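PDB 3K6Y: serine protease MT3772 from Mycobacterium tuberculosis, which probably cleaves peptide bonds as a membrane-anchored serine endopeptidase that helps the bacterium resist oxidative and acid stress. Local coordinates for residues A[45-58]-A[75-87]. Sequence-based numbering, arbitrary orientation.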
loop_
_atom_site.group_PDB
_atom_site.type_symbol
_atom_site.label_atom_id
_atom_site.label_comp_id
_atom_site.label_asym_id
_atom_site.label_seq_id
_atom_site.Cartn_x
_atom_site.Cartn_y
_atom_site.Cartn_z
ATOM N N VAL A 45 -15.719 -11.462 -14.594
ATOM C CA VAL A 45 -15.917 -10.052 -14.864
ATOM C C VAL A 45 -14.614 -9.379 -15.275
ATOM O O VAL A 45 -13.530 -9.845 -14.932
ATOM C CB VAL A 45 -16.548 -9.333 -13.634
ATOM C CG1 VAL A 45 -17.911 -9.913 -13.312
ATOM C CG2 VAL A 45 -15.635 -9.415 -12.388
ATOM N N LYS A 46 -14.734 -8.266 -15.990
ATOM C CA LYS A 46 -13.560 -7.488 -16.368
ATOM C C LYS A 46 -13.365 -6.401 -15.320
ATOM O O LYS A 46 -14.335 -5.820 -14.839
ATOM C CB LYS A 46 -13.788 -6.890 -17.758
ATOM C CG LYS A 46 -12.577 -6.100 -18.262
ATOM C CD LYS A 46 -12.825 -5.310 -19.540
ATOM C CE LYS A 46 -11.863 -4.142 -19.566
ATOM N NZ LYS A 46 -12.136 -3.193 -20.682
ATOM N N ILE A 47 -12.105 -6.157 -14.960
ATOM C CA ILE A 47 -11.791 -5.105 -13.991
ATOM C C ILE A 47 -10.949 -4.044 -14.687
ATOM O O ILE A 47 -9.997 -4.354 -15.367
ATOM C CB ILE A 47 -11.062 -5.683 -12.782
ATOM C CG1 ILE A 47 -11.957 -6.821 -12.229
ATOM C CG2 ILE A 47 -10.837 -4.597 -11.729
ATOM C CD1 ILE A 47 -11.585 -7.461 -10.957
ATOM N N ARG A 48 -11.347 -2.801 -14.530
ATOM C CA ARG A 48 -10.562 -1.677 -15.047
ATOM C C ARG A 48 -10.283 -0.731 -13.896
ATOM O O ARG A 48 -11.207 -0.245 -13.238
ATOM C CB ARG A 48 -11.343 -0.938 -16.133
ATOM C CG ARG A 48 -10.586 0.165 -16.809
ATOM C CD ARG A 48 -11.390 0.627 -18.027
ATOM N NE ARG A 48 -10.903 1.914 -18.518
ATOM C CZ ARG A 48 -10.295 2.093 -19.682
ATOM N NH1 ARG A 48 -10.114 1.067 -20.510
ATOM N NH2 ARG A 48 -9.885 3.308 -20.018
ATOM N N SER A 49 -9.007 -0.443 -13.676
ATOM C CA SER A 49 -8.579 0.371 -12.531
ATOM C C SER A 49 -7.787 1.564 -13.029
ATOM O O SER A 49 -6.770 1.408 -13.721
ATOM C CB SER A 49 -7.747 -0.460 -11.568
ATOM O OG SER A 49 -8.480 -1.632 -11.164
ATOM N N LEU A 50 -8.248 2.760 -12.700
ATOM C CA LEU A 50 -7.527 3.990 -13.056
ATOM C C LEU A 50 -6.436 4.162 -12.029
ATOM O O LEU A 50 -6.701 4.158 -10.821
ATOM C CB LEU A 50 -8.466 5.196 -13.025
ATOM C CG LEU A 50 -9.730 5.045 -13.870
ATOM C CD1 LEU A 50 -10.544 6.316 -13.786
ATOM C CD2 LEU A 50 -9.400 4.688 -15.322
ATOM N N ALA A 51 -5.204 4.322 -12.501
ATOM C CA ALA A 51 -4.061 4.423 -11.608
ATOM C C ALA A 51 -3.179 5.608 -12.013
ATOM O O ALA A 51 -2.033 5.429 -12.448
ATOM C CB ALA A 51 -3.272 3.120 -11.585
ATOM N N PRO A 52 -3.704 6.822 -11.824
ATOM C CA PRO A 52 -2.881 8.001 -12.159
ATOM C C PRO A 52 -1.559 8.059 -11.379
ATOM O O PRO A 52 -0.581 8.587 -11.911
ATOM C CB PRO A 52 -3.805 9.187 -11.823
ATOM C CG PRO A 52 -4.863 8.631 -10.884
ATOM C CD PRO A 52 -5.052 7.205 -11.367
ATOM N N ARG A 53 -1.488 7.504 -10.167
ATOM C CA ARG A 53 -0.229 7.515 -9.435
ATOM C C ARG A 53 0.832 6.724 -10.200
ATOM O O ARG A 53 2.036 6.973 -10.071
ATOM C CB ARG A 53 -0.427 6.896 -8.057
ATOM C CG ARG A 53 -0.703 7.841 -6.925
ATOM C CD ARG A 53 -0.357 7.168 -5.592
ATOM N NE ARG A 53 -1.329 6.139 -5.215
ATOM C CZ ARG A 53 -1.015 4.955 -4.684
ATOM N NH1 ARG A 53 -1.985 4.125 -4.346
ATOM N NH2 ARG A 53 0.252 4.583 -4.498
ATOM N N CYS A 54 0.374 5.758 -11.000
ATOM C CA CYS A 54 1.247 4.853 -11.709
ATOM C C CYS A 54 1.335 5.228 -13.183
ATOM O O CYS A 54 1.987 4.534 -13.951
ATOM C CB CYS A 54 0.697 3.411 -11.606
ATOM S SG CYS A 54 0.180 2.919 -9.949
ATOM N N GLN A 55 0.633 6.291 -13.565
ATOM C CA GLN A 55 0.518 6.728 -14.976
ATOM C C GLN A 55 0.033 5.593 -15.874
ATOM O O GLN A 55 0.536 5.384 -16.975
ATOM C CB GLN A 55 1.839 7.339 -15.475
ATOM C CG GLN A 55 2.279 8.534 -14.635
ATOM C CD GLN A 55 3.626 9.106 -14.988
ATOM O OE1 GLN A 55 4.457 8.440 -15.594
ATOM N NE2 GLN A 55 3.856 10.331 -14.549
ATOM N N LYS A 56 -0.970 4.857 -15.395
ATOM C CA LYS A 56 -1.485 3.673 -16.090
ATOM C C LYS A 56 -2.983 3.530 -15.863
ATOM O O LYS A 56 -3.526 4.011 -14.866
ATOM C CB LYS A 56 -0.873 2.373 -15.523
ATOM C CG LYS A 56 0.565 2.042 -15.820
ATOM C CD LYS A 56 0.925 0.771 -15.002
ATOM C CE LYS A 56 2.355 0.330 -15.274
ATOM N NZ LYS A 56 2.653 -1.001 -14.666
ATOM N N VAL A 57 -3.627 2.846 -16.795
ATOM C CA VAL A 57 -4.904 2.181 -16.565
ATOM C C VAL A 57 -4.593 0.688 -16.536
ATOM O O VAL A 57 -3.967 0.166 -17.456
ATOM C CB VAL A 57 -5.915 2.491 -17.686
ATOM C CG1 VAL A 57 -7.210 1.682 -17.501
ATOM C CG2 VAL A 57 -6.232 3.983 -17.709
ATOM N N LEU A 58 -5.016 0.008 -15.463
ATOM C CA LEU A 58 -4.808 -1.429 -15.284
ATOM C C LEU A 58 -6.067 -2.165 -15.679
ATOM O O LEU A 58 -7.158 -1.749 -15.312
ATOM C CB LEU A 58 -4.545 -1.732 -13.806
ATOM C CG LEU A 58 -3.141 -1.409 -13.320
ATOM C CD1 LEU A 58 -3.113 -1.409 -11.788
ATOM C CD2 LEU A 58 -2.197 -2.459 -13.862
ATOM N N HIS A 75 -2.529 -7.232 -7.572
ATOM C CA HIS A 75 -1.807 -6.453 -8.579
ATOM C C HIS A 75 -2.706 -5.940 -9.694
ATOM O O HIS A 75 -2.300 -5.077 -10.460
ATOM C CB HIS A 75 -0.609 -7.221 -9.145
ATOM C CG HIS A 75 -0.970 -8.344 -10.079
ATOM N ND1 HIS A 75 -0.915 -9.676 -9.709
ATOM C CD2 HIS A 75 -1.326 -8.336 -11.389
ATOM C CE1 HIS A 75 -1.219 -10.433 -10.754
ATOM N NE2 HIS A 75 -1.483 -9.645 -11.781
ATOM N N VAL A 76 -3.944 -6.422 -9.775
ATOM C CA VAL A 76 -4.884 -5.876 -10.751
ATOM C C VAL A 76 -5.399 -4.493 -10.330
ATOM O O VAL A 76 -5.819 -3.719 -11.184
ATOM C CB VAL A 76 -6.018 -6.894 -10.997
ATOM C CG1 VAL A 76 -7.198 -6.330 -11.760
ATOM C CG2 VAL A 76 -5.454 -8.083 -11.721
ATOM N N VAL A 77 -5.333 -4.179 -9.027
ATOM C CA VAL A 77 -5.803 -2.895 -8.529
ATOM C C VAL A 77 -4.713 -2.084 -7.824
ATOM O O VAL A 77 -4.981 -0.965 -7.386
ATOM C CB VAL A 77 -7.046 -3.070 -7.569
ATOM C CG1 VAL A 77 -8.200 -3.732 -8.307
ATOM C CG2 VAL A 77 -6.684 -3.860 -6.303
ATOM N N ALA A 78 -3.497 -2.623 -7.742
ATOM C CA ALA A 78 -2.414 -1.974 -6.992
ATOM C C ALA A 78 -2.129 -0.572 -7.502
ATOM O O ALA A 78 -1.936 -0.375 -8.692
ATOM C CB ALA A 78 -1.162 -2.808 -7.082
ATOM N N GLY A 79 -2.113 0.395 -6.590
ATOM C CA GLY A 79 -1.796 1.771 -6.935
ATOM C C GLY A 79 -2.940 2.565 -7.515
ATOM O O GLY A 79 -2.776 3.743 -7.783
ATOM N N SER A 80 -4.096 1.932 -7.714
ATOM C CA SER A 80 -5.210 2.595 -8.355
ATOM C C SER A 80 -5.999 3.460 -7.399
ATOM O O SER A 80 -5.919 3.300 -6.178
ATOM C CB SER A 80 -6.161 1.567 -8.956
ATOM O OG SER A 80 -6.857 0.815 -7.973
ATOM N N ASN A 81 -6.824 4.340 -7.955
ATOM C CA ASN A 81 -7.755 5.102 -7.122
ATOM C C ASN A 81 -9.204 5.021 -7.580
ATOM O O ASN A 81 -10.063 5.680 -6.997
ATOM C CB ASN A 81 -7.318 6.556 -6.918
ATOM C CG ASN A 81 -7.448 7.377 -8.161
ATOM O OD1 ASN A 81 -7.762 6.875 -9.244
ATOM N ND2 ASN A 81 -7.209 8.683 -8.016
ATOM N N ASN A 82 -9.479 4.176 -8.574
ATOM C CA ASN A 82 -10.840 3.958 -9.025
ATOM C C ASN A 82 -10.899 2.589 -9.671
ATOM O O ASN A 82 -10.056 2.288 -10.519
ATOM C CB ASN A 82 -11.265 5.041 -10.029
ATOM C CG ASN A 82 -12.704 4.903 -10.432
ATOM O OD1 ASN A 82 -13.004 4.323 -11.475
ATOM N ND2 ASN A 82 -13.604 5.380 -9.587
ATOM N N VAL A 83 -11.876 1.763 -9.284
ATOM C CA VAL A 83 -11.986 0.407 -9.820
ATOM C C VAL A 83 -13.405 0.214 -10.324
ATOM O O VAL A 83 -14.358 0.498 -9.602
ATOM C CB VAL A 83 -11.658 -0.639 -8.743
ATOM C CG1 VAL A 83 -11.826 -2.068 -9.285
ATOM C CG2 VAL A 83 -10.252 -0.448 -8.178
ATOM N N THR A 84 -13.535 -0.227 -11.571
ATOM C CA THR A 84 -14.838 -0.525 -12.158
ATOM C C THR A 84 -14.867 -1.998 -12.548
ATOM O O THR A 84 -13.889 -2.533 -13.077
ATOM C CB THR A 84 -15.090 0.345 -13.402
ATOM O OG1 THR A 84 -14.981 1.726 -13.020
ATOM C CG2 THR A 84 -16.488 0.117 -13.968
ATOM N N VAL A 85 -15.999 -2.643 -12.276
ATOM C CA VAL A 85 -16.230 -4.020 -12.670
ATOM C C VAL A 85 -17.237 -4.022 -13.832
ATOM O O VAL A 85 -18.254 -3.341 -13.765
ATOM C CB VAL A 85 -16.794 -4.804 -11.453
ATOM C CG1 VAL A 85 -17.416 -6.127 -11.877
ATOM C CG2 VAL A 85 -15.685 -4.986 -10.403
ATOM N N TYR A 86 -16.943 -4.787 -14.878
ATOM C CA TYR A 86 -17.874 -4.881 -16.013
ATOM C C TYR A 86 -18.448 -6.276 -16.069
ATOM O O TYR A 86 -17.702 -7.255 -16.097
ATOM C CB TYR A 86 -17.175 -4.584 -17.332
ATOM C CG TYR A 86 -16.650 -3.186 -17.381
ATOM C CD1 TYR A 86 -15.413 -2.884 -16.813
ATOM C CD2 TYR A 86 -17.380 -2.160 -17.974
ATOM C CE1 TYR A 86 -14.904 -1.612 -16.826
ATOM C CE2 TYR A 86 -16.853 -0.849 -17.999
ATOM C CZ TYR A 86 -15.618 -0.602 -17.408
ATOM O OH TYR A 86 -15.061 0.664 -17.410
ATOM N N ALA A 87 -19.779 -6.352 -16.067
ATOM C CA ALA A 87 -20.471 -7.629 -16.233
ATOM C C ALA A 87 -21.582 -7.400 -17.239
ATOM O O ALA A 87 -22.305 -6.416 -17.138
ATOM C CB ALA A 87 -21.050 -8.101 -14.905
HETATM O O HOH W 1 -12.238 2.373 -13.353
HETATM O O HOH W 2 -12.870 2.802 -15.999
HETATM O O HOH W 3 -7.964 -3.330 -12.912
HETATM O O HOH W 4 -3.640 6.133 -8.666
HETATM O O HOH W 5 -4.765 4.995 -4.309
#
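With CG beside its backbone N (chi1 -63°), Tyr-86 lays its ring along strand 45-51, its edge turned to Lys-46 O and to Arg-48 CB, which CE1 meets at 3.7 Å. Arg-48, extended with CG anti to N (chi1 -175°), carries CD to the Tyr-86 hydroxyl and its guanidinium, almost perpendicular to the ring, on to a salt bridge with Glu-59. The antiparallel strands 45-51 and 82-87 exchange paired backbone hydrogen bonds, Lys-46 with Tyr-86 and Arg-48 with Thr-84; the straightest is Arg-48 N to Thr-84 O (2.9 Å). A water ties Arg-48 O to Asn-82 OD1 and Thr-84 OG1. On the other face Ile-47 CG2 packs on Val-83 CG1 (3.7 Å) and Val-76 CG1, in the barrel interior beside Leu-108. Ser-49 OG donates to a second water (2.5 Å), which in turn donates to Val-76 O and Leu-58 O, bridging strand 56-58 to the loop after His-75. The type II turn Val-77 to Ser-80 runs into a classic bulge, in which Asn-81 and Asn-82 both face Leu-50. In the turn Ser-80 OG grips Val-77 O (2.7 Å), and Gly-79 packs CA against Cys-54 SG (3.8 Å) and one face of the Arg-53 guanidinium, whose NH1 hydrogen-bonds Gly-233 O. Cys-54 is disulfide-bonded to Cys-235. These strands close the N-terminal six-stranded barrel of the protease domain's chymotrypsin-like fold, adjoining His-75, the predicted triad base, which hydrogen-bonds Asp-104 and Ser-183.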